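Local coordinates for protein alpha,alpha-trehalose-phosphate synthase (UDP-forming) (PDB 5V0T) that belongs to glycosyltransferase family 20 and adopts the GT-B fold, in which two Rossmann-like domains face each other across a cleft, at residues Asp83-Gly88 against Glu113-Val118; Arg287-Glu292 against Ser332-Gly337; Glu392-Leu397 against Ala436-Arg441. One frame throughout, in Å; residues are numbered along the deposited sequence. Where two conformers were deposited one is given.

Contact 1. Residues Asp83-Gly88 against Glu113-Val118. With G6P (6-O-phosphono-alpha-D-glucopyranose), chain J.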
loop_
_atom_site.group_PDB
_atom_site.type_symbol
_atom_site.label_atom_id
_atom_site.label_comp_id
_atom_site.label_asym_id
_atom_site.label_seq_id
_atom_site.Cartn_x
_atom_site.Cartn_y
_atom_site.Cartn_z
ATOM N N ASP A 83 6.742 20.922 0.250
ATOM C CA ASP A 83 7.897 20.621 -0.597
ATOM C C ASP A 83 8.983 19.873 0.172
ATOM O O ASP A 83 9.592 18.941 -0.365
ATOM C CB ASP A 83 8.461 21.905 -1.199
ATOM C CG ASP A 83 7.623 22.432 -2.355
ATOM O OD1 ASP A 83 6.920 21.632 -3.007
ATOM O OD2 ASP A 83 7.673 23.651 -2.612
ATOM N N GLN A 84 9.235 20.246 1.430
ATOM C CA GLN A 84 10.371 19.662 2.142
ATOM C C GLN A 84 10.008 18.330 2.780
ATOM O O GLN A 84 10.776 17.365 2.704
ATOM C CB GLN A 84 10.889 20.625 3.218
ATOM C CG GLN A 84 11.500 21.891 2.666
ATOM C CD GLN A 84 11.835 22.925 3.746
ATOM O OE1 GLN A 84 11.736 22.664 4.945
ATOM N NE2 GLN A 84 12.224 24.110 3.310
ATOM N N TYR A 85 8.843 18.269 3.414
ATOM C CA TYR A 85 8.458 17.117 4.217
ATOM C C TYR A 85 7.844 16.012 3.363
ATOM O O TYR A 85 8.181 14.829 3.521
ATOM C CB TYR A 85 7.488 17.585 5.303
ATOM C CG TYR A 85 6.399 16.631 5.744
ATOM C CD1 TYR A 85 6.635 15.698 6.748
ATOM C CD2 TYR A 85 5.107 16.717 5.211
ATOM C CE1 TYR A 85 5.633 14.847 7.189
ATOM C CE2 TYR A 85 4.088 15.862 5.643
ATOM C CZ TYR A 85 4.369 14.936 6.643
ATOM O OH TYR A 85 3.407 14.087 7.107
ATOM N N TYR A 86 6.959 16.374 2.441
ATOM C CA TYR A 86 6.204 15.374 1.690
ATOM C C TYR A 86 6.839 15.072 0.336
ATOM O O TYR A 86 7.259 13.935 0.089
ATOM C CB TYR A 86 4.752 15.844 1.542
ATOM C CG TYR A 86 3.875 14.988 0.645
ATOM C CD1 TYR A 86 3.239 13.849 1.133
ATOM C CD2 TYR A 86 3.668 15.334 -0.684
ATOM C CE1 TYR A 86 2.422 13.065 0.302
ATOM C CE2 TYR A 86 2.858 14.572 -1.514
ATOM C CZ TYR A 86 2.231 13.441 -1.015
ATOM O OH TYR A 86 1.428 12.695 -1.856
ATOM N N ARG A 87 6.921 16.069 -0.555
ATOM C CA ARG A 87 7.590 15.843 -1.833
ATOM C C ARG A 87 9.076 15.564 -1.643
ATOM O O ARG A 87 9.675 14.834 -2.440
ATOM C CB ARG A 87 7.421 17.053 -2.758
ATOM C CG ARG A 87 6.048 17.208 -3.375
ATOM C CD ARG A 87 5.997 18.403 -4.331
ATOM N NE ARG A 87 6.826 18.213 -5.512
ATOM C CZ ARG A 87 7.908 18.929 -5.786
ATOM N NH1 ARG A 87 8.282 19.891 -4.958
ATOM N NH2 ARG A 87 8.609 18.683 -6.889
ATOM N N GLY A 88 9.681 16.143 -0.602
ATOM C CA GLY A 88 11.109 16.046 -0.386
ATOM C C GLY A 88 11.495 14.766 0.318
ATOM O O GLY A 88 11.644 13.721 -0.321
ATOM N N GLU A 113 15.630 18.387 7.339
ATOM C CA GLU A 113 15.328 19.256 8.476
ATOM C C GLU A 113 13.867 19.687 8.479
ATOM O O GLU A 113 13.231 19.736 9.537
ATOM C CB GLU A 113 16.230 20.485 8.463
ATOM C CG GLU A 113 17.662 20.198 8.817
ATOM C CD GLU A 113 18.547 21.407 8.602
ATOM O OE1 GLU A 113 19.778 21.217 8.515
ATOM O OE2 GLU A 113 18.012 22.539 8.513
ATOM N N GLY A 114 13.321 20.019 7.308
ATOM C CA GLY A 114 11.912 20.380 7.234
ATOM C C GLY A 114 10.990 19.213 7.557
ATOM O O GLY A 114 9.968 19.385 8.226
ATOM N N TYR A 115 11.338 18.017 7.080
ATOM C CA TYR A 115 10.648 16.795 7.483
ATOM C C TYR A 115 10.563 16.682 8.999
ATOM O O TYR A 115 9.491 16.412 9.560
ATOM C CB TYR A 115 11.390 15.601 6.888
ATOM C CG TYR A 115 10.966 14.216 7.333
ATOM C CD1 TYR A 115 9.927 13.552 6.691
ATOM C CD2 TYR A 115 11.642 13.547 8.351
ATOM C CE1 TYR A 115 9.557 12.253 7.053
ATOM C CE2 TYR A 115 11.277 12.250 8.728
ATOM C CZ TYR A 115 10.234 11.613 8.074
ATOM O OH TYR A 115 9.865 10.324 8.422
ATOM N N TRP A 116 11.696 16.875 9.677
ATOM C CA TRP A 116 11.717 16.839 11.135
ATOM C C TRP A 116 10.878 17.964 11.726
ATOM O O TRP A 116 10.154 17.763 12.710
ATOM C CB TRP A 116 13.164 16.955 11.642
ATOM C CG TRP A 116 13.436 16.063 12.801
ATOM C CD1 TRP A 116 13.441 16.398 14.129
ATOM C CD2 TRP A 116 13.704 14.664 12.737
ATOM N NE1 TRP A 116 13.716 15.283 14.892
ATOM C CE2 TRP A 116 13.879 14.208 14.061
ATOM C CE3 TRP A 116 13.825 13.750 11.682
ATOM C CZ2 TRP A 116 14.173 12.882 14.359
ATOM C CZ3 TRP A 116 14.119 12.440 11.975
ATOM C CH2 TRP A 116 14.294 12.015 13.307
ATOM N N ARG A 117 10.982 19.162 11.148
ATOM C CA ARG A 117 10.236 20.312 11.652
ATOM C C ARG A 117 8.730 20.128 11.481
ATOM O O ARG A 117 7.953 20.466 12.382
ATOM C CB ARG A 117 10.715 21.585 10.942
ATOM C CG ARG A 117 10.003 22.869 11.379
ATOM C CD ARG A 117 10.366 24.078 10.501
ATOM N NE ARG A 117 9.796 23.938 9.163
ATOM C CZ ARG A 117 10.509 23.717 8.067
ATOM N NH1 ARG A 117 11.833 23.641 8.139
ATOM N NH2 ARG A 117 9.899 23.585 6.895
ATOM N N VAL A 118 8.293 19.599 10.334
ATOM C CA VAL A 118 6.861 19.428 10.101
ATOM C C VAL A 118 6.283 18.381 11.049
ATOM O O VAL A 118 5.176 18.548 11.571
ATOM C CB VAL A 118 6.606 19.081 8.621
ATOM C CG1 VAL A 118 5.158 18.624 8.389
ATOM C CG2 VAL A 118 6.940 20.288 7.764
HETATM C C1 G6P J . 0.806 4.143 -0.054
HETATM C C2 G6P J . 1.393 4.712 1.227
HETATM C C3 G6P J . 0.381 5.632 1.915
HETATM C C4 G6P J . -0.071 6.709 0.925
HETATM C C5 G6P J . -0.615 6.044 -0.341
HETATM C C6 G6P J . -1.118 7.100 -1.326
HETATM O O1 G6P J . -0.329 3.369 0.315
HETATM O O2 G6P J . 1.789 3.633 2.092
HETATM O O3 G6P J . 1.038 6.247 3.036
HETATM O O4 G6P J . -1.117 7.508 1.516
HETATM O O5 G6P J . 0.395 5.208 -0.927
HETATM O O6 G6P J . -0.070 8.042 -1.615
HETATM P P G6P J . -0.312 9.610 -1.336
HETATM O O1P G6P J . -1.275 10.081 -2.396
HETATM O O2P G6P J . 1.064 10.210 -1.413
HETATM O O3P G6P J . -0.918 9.670 0.048
#
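Q84 and R117 make the polar half of this contact. R117 NH2 donates to Q84 OE1 at 2.8 Å, nearly in its own guanidinium plane but 45° out of the carbonyl plane of the amide; NH1 adds a weak second bond to the same oxygen. The arginine reaches there because its chain kinks at chi3 (70°), and NH2 is also salt-bridged to D81 one turn back on helix 79-98. G114, with no side chain, lets Q84 OE1 settle 3.2 Å from its CA.

The apolar half belongs to Y85, Y115 and V118. Methyl CG1 of V118 sits over the centre of one face of the Y85 ring, 3.6 Å from the centroid, a clear CH-pi contact. Y85 and Y115 also touch, CD1 to CD1 at 3.9 Å, while the backbone O of Y85 lies at the edge of the Y115 ring. The Y85 hydroxyl is hydrogen-bonded to N17 and that of Y115 to the carbonyl of Y141.

Y86 takes no part between the helices; its side chain leaves the backbone away from helix 109-126, and OH donates to O2P of 6-O-phosphono-alpha-D-glucopyranose at 2.6 Å. R18 and R315 bond to the same ligand. Helices 79-98 and 109-126 pack steeply crossed, their local axes 7.4 Å apart at closest, and the first of them carries a phosphate-binding tyrosine of the sugar-phosphate pocket.

Contact 2. Residues Arg287-Glu292 against Ser332-Gly337; sequences RFRAFE and SGRING
The F288 ring meets S332 with its edge: CE2 lies 3.8 Å from S332 CB, close to the ring plane, and F307 from the neighbouring strand 305-310 packs against the same ring. The guanidinium of R334 also works through its edge, which takes in the E292 carboxylate, the two planes only 28° apart. NE gives a nearly straight bond to E292 OE1 at 3.0 Å and NH2 one to OE2 at 2.8 Å, a side-on pair that meets both oxygens on their syn sides. A bend at chi3 (69°) turns the arginine's end back to present this edge, while E292 runs out extended to meet it.

Beside the salt bridge, I335 lies between the helices. Its CD1 touches F288 CB at 3.8 Å and its CG1 lies 3.6 Å from E292 CD, so the carboxylate is backed by hydrocarbon; I347 of the edge strand touches both I335 and F288. The local helix axes run almost parallel, 10.4 Å apart, as expected of two helices on one side of a Rossmann-like sheet.

R289 NE comes to 4.3 Å from R334 NH2, yet both bind E331 OE1, and E292 OE1 has R338 as a further partner. Two acids and three arginines thus form a network that links helices 284-297 and 319-339 next to an apolar layer, its positive charges probably offset in part by the two carboxylates.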
loop_
_atom_site.group_PDB
_atom_site.type_symbol
_atom_site.label_atom_id
_atom_site.label_comp_id
_atom_site.label_asym_id
_atom_site.label_seq_id
_atom_site.Cartn_x
_atom_site.Cartn_y
_atom_site.Cartn_z
ATOM N N ARG A 287 5.526 -5.617 -16.192
ATOM C CA ARG A 287 4.202 -6.204 -16.357
ATOM C C ARG A 287 3.724 -6.110 -17.805
ATOM O O ARG A 287 3.197 -7.082 -18.370
ATOM C CB ARG A 287 3.242 -5.479 -15.419
ATOM C CG ARG A 287 1.877 -6.010 -15.419
ATOM C CD ARG A 287 1.004 -5.327 -14.431
ATOM N NE ARG A 287 1.586 -5.213 -13.093
ATOM C CZ ARG A 287 0.976 -4.556 -12.120
ATOM N NH1 ARG A 287 -0.190 -3.998 -12.394
ATOM N NH2 ARG A 287 1.520 -4.438 -10.901
ATOM N N PHE A 288 3.882 -4.935 -18.418
ATOM C CA PHE A 288 3.504 -4.775 -19.823
ATOM C C PHE A 288 4.374 -5.650 -20.722
ATOM O O PHE A 288 3.876 -6.265 -21.670
ATOM C CB PHE A 288 3.613 -3.305 -20.251
ATOM C CG PHE A 288 2.439 -2.426 -19.823
ATOM C CD1 PHE A 288 1.740 -2.668 -18.646
ATOM C CD2 PHE A 288 2.060 -1.343 -20.611
ATOM C CE1 PHE A 288 0.678 -1.847 -18.251
ATOM C CE2 PHE A 288 0.999 -0.511 -20.234
ATOM C CZ PHE A 288 0.307 -0.770 -19.043
ATOM N N ARG A 289 5.678 -5.711 -20.442
ATOM C CA ARG A 289 6.580 -6.516 -21.263
ATOM C C ARG A 289 6.249 -8.004 -21.198
ATOM O O ARG A 289 6.447 -8.724 -22.186
ATOM C CB ARG A 289 8.034 -6.259 -20.846
ATOM C CG ARG A 289 8.470 -4.849 -21.214
ATOM C CD ARG A 289 9.918 -4.512 -20.878
ATOM N NE ARG A 289 10.186 -3.160 -21.360
ATOM C CZ ARG A 289 11.342 -2.519 -21.239
ATOM N NH1 ARG A 289 12.374 -3.104 -20.652
ATOM N NH2 ARG A 289 11.455 -1.287 -21.712
ATOM N N ALA A 290 5.757 -8.491 -20.060
ATOM C CA ALA A 290 5.406 -9.907 -19.993
ATOM C C ALA A 290 4.096 -10.199 -20.719
ATOM O O ALA A 290 3.934 -11.292 -21.271
ATOM C CB ALA A 290 5.330 -10.354 -18.534
ATOM N N PHE A 291 3.157 -9.243 -20.738
ATOM C CA PHE A 291 1.984 -9.399 -21.590
ATOM C C PHE A 291 2.384 -9.378 -23.059
ATOM O O PHE A 291 1.863 -10.157 -23.861
ATOM C CB PHE A 291 0.944 -8.304 -21.296
ATOM C CG PHE A 291 -0.313 -8.402 -22.159
ATOM C CD1 PHE A 291 -1.154 -9.505 -22.067
ATOM C CD2 PHE A 291 -0.637 -7.400 -23.075
ATOM C CE1 PHE A 291 -2.301 -9.601 -22.858
ATOM C CE2 PHE A 291 -1.790 -7.481 -23.863
ATOM C CZ PHE A 291 -2.631 -8.584 -23.751
ATOM N N GLU A 292 3.310 -8.492 -23.434
ATOM C CA GLU A 292 3.831 -8.518 -24.797
ATOM C C GLU A 292 4.504 -9.855 -25.119
ATOM O O GLU A 292 4.320 -10.407 -26.218
ATOM C CB GLU A 292 4.812 -7.356 -24.995
ATOM C CG GLU A 292 5.574 -7.369 -26.320
ATOM C CD GLU A 292 6.560 -6.210 -26.387
ATOM O OE1 GLU A 292 6.653 -5.540 -27.444
ATOM O OE2 GLU A 292 7.207 -5.948 -25.355
ATOM N N SER A 332 2.933 0.991 -23.726
ATOM C CA SER A 332 1.606 0.694 -24.248
ATOM C C SER A 332 1.529 0.986 -25.745
ATOM O O SER A 332 0.947 0.197 -26.501
ATOM C CB SER A 332 0.536 1.474 -23.479
ATOM O OG SER A 332 0.400 2.788 -23.980
ATOM N N GLY A 333 2.153 2.079 -26.203
ATOM C CA GLY A 333 2.123 2.392 -27.625
ATOM C C GLY A 333 2.855 1.366 -28.473
ATOM O O GLY A 333 2.394 0.994 -29.563
ATOM N N ARG A 334 4.011 0.900 -28.000
ATOM C CA ARG A 334 4.756 -0.098 -28.767
ATOM C C ARG A 334 3.972 -1.396 -28.868
ATOM O O ARG A 334 3.814 -1.957 -29.959
ATOM C CB ARG A 334 6.131 -0.374 -28.146
ATOM C CG ARG A 334 6.898 -1.446 -28.960
ATOM C CD ARG A 334 8.141 -1.999 -28.257
ATOM N NE ARG A 334 7.824 -2.811 -27.085
ATOM C CZ ARG A 334 7.948 -2.398 -25.830
ATOM N NH1 ARG A 334 8.397 -1.172 -25.557
ATOM N NH2 ARG A 334 7.650 -3.222 -24.838
ATOM N N ILE A 335 3.468 -1.879 -27.734
ATOM C CA ILE A 335 2.821 -3.188 -27.698
ATOM C C ILE A 335 1.511 -3.162 -28.465
ATOM O O ILE A 335 1.197 -4.099 -29.214
ATOM C CB ILE A 335 2.626 -3.638 -26.240
ATOM C CG1 ILE A 335 3.994 -3.794 -25.560
ATOM C CG2 ILE A 335 1.820 -4.948 -26.176
ATOM C CD1 ILE A 335 3.915 -3.728 -24.013
ATOM N N ASN A 336 0.717 -2.097 -28.295
ATOM C CA ASN A 336 -0.500 -1.987 -29.079
ATOM C C ASN A 336 -0.177 -1.905 -30.558
ATOM O O ASN A 336 -0.823 -2.574 -31.372
ATOM C CB ASN A 336 -1.336 -0.783 -28.620
ATOM C CG ASN A 336 -2.113 -1.083 -27.361
ATOM O OD1 ASN A 336 -2.413 -2.242 -27.084
ATOM N ND2 ASN A 336 -2.452 -0.047 -26.590
ATOM N N GLY A 337 0.845 -1.125 -30.924
ATOM C CA GLY A 337 1.187 -0.993 -32.334
ATOM C C GLY A 337 1.597 -2.310 -32.968
ATOM O O GLY A 337 1.302 -2.569 -34.137
#

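Contact 3. Residues Glu392-Leu397 against Ala436-Arg441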
loop_
_atom_site.group_PDB
_atom_site.type_symbol
_atom_site.label_atom_id
_atom_site.label_comp_id
_atom_site.label_asym_id
_atom_site.label_seq_id
_atom_site.Cartn_x
_atom_site.Cartn_y
_atom_site.Cartn_z
ATOM N N GLU A 392 -18.262 -19.661 -7.691
ATOM C CA GLU A 392 -18.665 -20.619 -8.714
ATOM C C GLU A 392 -17.761 -20.579 -9.944
ATOM O O GLU A 392 -17.676 -21.580 -10.663
ATOM C CB GLU A 392 -20.115 -20.361 -9.124
ATOM C CG GLU A 392 -21.105 -20.722 -8.052
ATOM C CD GLU A 392 -21.048 -22.192 -7.722
ATOM O OE1 GLU A 392 -21.329 -23.008 -8.627
ATOM O OE2 GLU A 392 -20.703 -22.532 -6.568
ATOM N N ASN A 393 -17.084 -19.462 -10.199
ATOM C CA ASN A 393 -16.230 -19.334 -11.380
ATOM C C ASN A 393 -15.149 -18.282 -11.128
ATOM O O ASN A 393 -15.146 -17.222 -11.763
ATOM C CB ASN A 393 -17.096 -18.988 -12.601
ATOM C CG ASN A 393 -16.337 -19.062 -13.919
ATOM O OD1 ASN A 393 -15.227 -19.596 -13.999
ATOM N ND2 ASN A 393 -16.953 -18.535 -14.970
ATOM N N PRO A 394 -14.208 -18.535 -10.221
ATOM C CA PRO A 394 -13.254 -17.487 -9.839
ATOM C C PRO A 394 -12.074 -17.375 -10.794
ATOM O O PRO A 394 -11.601 -18.359 -11.367
ATOM C CB PRO A 394 -12.790 -17.932 -8.445
ATOM C CG PRO A 394 -12.888 -19.455 -8.491
ATOM C CD PRO A 394 -14.001 -19.793 -9.474
ATOM N N GLY A 395 -11.590 -16.143 -10.940
ATOM C CA GLY A 395 -10.365 -15.884 -11.671
ATOM C C GLY A 395 -9.126 -16.281 -10.877
ATOM O O GLY A 395 -9.196 -16.811 -9.765
ATOM N N VAL A 396 -7.962 -16.012 -11.474
ATOM C CA VAL A 396 -6.670 -16.419 -10.929
ATOM C C VAL A 396 -5.844 -15.176 -10.624
ATOM O O VAL A 396 -5.758 -14.259 -11.448
ATOM C CB VAL A 396 -5.907 -17.340 -11.905
ATOM C CG1 VAL A 396 -4.524 -17.663 -11.367
ATOM C CG2 VAL A 396 -6.690 -18.631 -12.172
ATOM N N LEU A 397 -5.207 -15.164 -9.455
ATOM C CA LEU A 397 -4.307 -14.083 -9.067
ATOM C C LEU A 397 -2.874 -14.438 -9.448
ATOM O O LEU A 397 -2.350 -15.476 -9.027
ATOM C CB LEU A 397 -4.397 -13.819 -7.564
ATOM C CG LEU A 397 -3.440 -12.762 -6.979
ATOM C CD1 LEU A 397 -3.749 -11.369 -7.537
ATOM C CD2 LEU A 397 -3.545 -12.758 -5.452
ATOM N N ALA A 436 -11.763 -26.479 -11.399
ATOM C CA ALA A 436 -11.574 -27.103 -10.087
ATOM C C ALA A 436 -10.360 -26.529 -9.367
ATOM O O ALA A 436 -10.405 -26.284 -8.156
ATOM C CB ALA A 436 -11.438 -28.620 -10.233
ATOM N N GLU A 437 -9.270 -26.286 -10.096
ATOM C CA GLU A 437 -8.083 -25.736 -9.452
ATOM C C GLU A 437 -8.249 -24.248 -9.150
ATOM O O GLU A 437 -7.796 -23.776 -8.101
ATOM C CB GLU A 437 -6.840 -25.976 -10.314
ATOM C CG GLU A 437 -5.520 -25.599 -9.599
ATOM C CD GLU A 437 -4.313 -25.523 -10.533
ATOM O OE1 GLU A 437 -4.420 -25.951 -11.700
ATOM O OE2 GLU A 437 -3.249 -25.025 -10.094
ATOM N N ARG A 438 -8.895 -23.492 -10.050
ATOM C CA ARG A 438 -9.202 -22.099 -9.733
ATOM C C ARG A 438 -10.018 -22.002 -8.453
ATOM O O ARG A 438 -9.768 -21.125 -7.614
ATOM C CB ARG A 438 -9.941 -21.419 -10.894
ATOM C CG ARG A 438 -9.092 -21.207 -12.140
ATOM C CD ARG A 438 -9.798 -20.396 -13.232
ATOM N NE ARG A 438 -10.682 -21.199 -14.088
ATOM C CZ ARG A 438 -12.011 -21.106 -14.086
ATOM N NH1 ARG A 438 -12.631 -20.257 -13.271
ATOM N NH2 ARG A 438 -12.729 -21.854 -14.905
ATOM N N GLN A 439 -10.991 -22.906 -8.278
ATOM C CA GLN A 439 -11.850 -22.870 -7.098
ATOM C C GLN A 439 -11.090 -23.257 -5.838
ATOM O O GLN A 439 -11.271 -22.630 -4.787
ATOM C CB GLN A 439 -13.052 -23.798 -7.280
ATOM C CG GLN A 439 -14.049 -23.338 -8.334
ATOM C CD GLN A 439 -15.196 -24.322 -8.516
ATOM O OE1 GLN A 439 -14.984 -25.527 -8.676
ATOM N NE2 GLN A 439 -16.419 -23.810 -8.483
ATOM N N ALA A 440 -10.264 -24.306 -5.913
ATOM C CA ALA A 440 -9.461 -24.707 -4.759
ATOM C C ALA A 440 -8.552 -23.571 -4.289
ATOM O O ALA A 440 -8.461 -23.301 -3.086
ATOM C CB ALA A 440 -8.636 -25.955 -5.101
ATOM N N ARG A 441 -7.902 -22.872 -5.222
ATOM C CA ARG A 441 -7.024 -21.768 -4.833
ATOM C C ARG A 441 -7.823 -20.632 -4.210
ATOM O O ARG A 441 -7.433 -20.076 -3.177
ATOM C CB ARG A 441 -6.234 -21.257 -6.045
ATOM C CG ARG A 441 -5.193 -22.235 -6.583
ATOM C CD ARG A 441 -4.713 -21.801 -7.977
ATOM N NE ARG A 441 -3.595 -22.618 -8.450
ATOM C CZ ARG A 441 -2.313 -22.365 -8.194
ATOM N NH1 ARG A 441 -1.969 -21.307 -7.477
ATOM N NH2 ARG A 441 -1.370 -23.175 -8.659
HETATM O O HOH W 1 -15.694 -22.279 -15.801
HETATM O O HOH W 2 -7.952 -18.871 -8.169
#
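This is a loop-on-helix contact of mixed character, polar round R438 and apolar at P394 and V396, in which the turn leading into strand 396-400 rests on helix 435-451, next to the outermost strand of the parallel sheet. R438 does most of the work. Its NH1 donates twice: to N393 OD1 at 2.8 Å, which it meets in the carbonyl plane of the amide, and to the backbone O of P394 at 2.9 Å, which it approaches from 40° above the plane of that carbonyl. The bend at chi3 (-83°) swings the guanidinium alongside N393, so that the two side chains point the same way. A water accepts from R438 NH2 and donates to N393 OD1, and NE is held by the backbone O of M433, which helps fix the group's rotation.

Strand 396-400 lies between 368-371 and 413-415 in the six-stranded Rossmann-like sheet of the C-terminal GT-B domain, and V396, already paired in that sheet, sends CG2 against the aliphatic part of R438, 3.5 Å from its CG. P394 packs along the helix surface, its CD 3.7 Å from Q439 CG and its CG against the carbonyl O of R438. Q439, extended beyond CG, carries NE2 across to the backbone O of P391. A second water donates to the carbonyls of both G395 and R438, at 2.9 Å from G395 O, and bridges the loop backbone to that of the helix.

The three contacts follow one another along the chain without overlap. Contact 1 belongs to the N-terminal half, where helices 79-98 and 109-126 pack beside the large mixed sheet; contacts 2 and 3 share the six-stranded parallel sheet of the C-terminal half, contact 2 beside its edge strand 347-350 and contact 3 at strand 396-400 toward the other edge. The centres of contacts 2 and 3 are about 27 Å apart, their nearest atoms about 9 Å, while the centre of contact 1 lies about 38 Å from that of contact 2 and about 46 Å from that of contact 3. Such spacing fits the two-domain GT-B plan: each contact joins parts of one domain, and contact 1 holds a residue of the 6-O-phosphono-alpha-D-glucopyranose pocket.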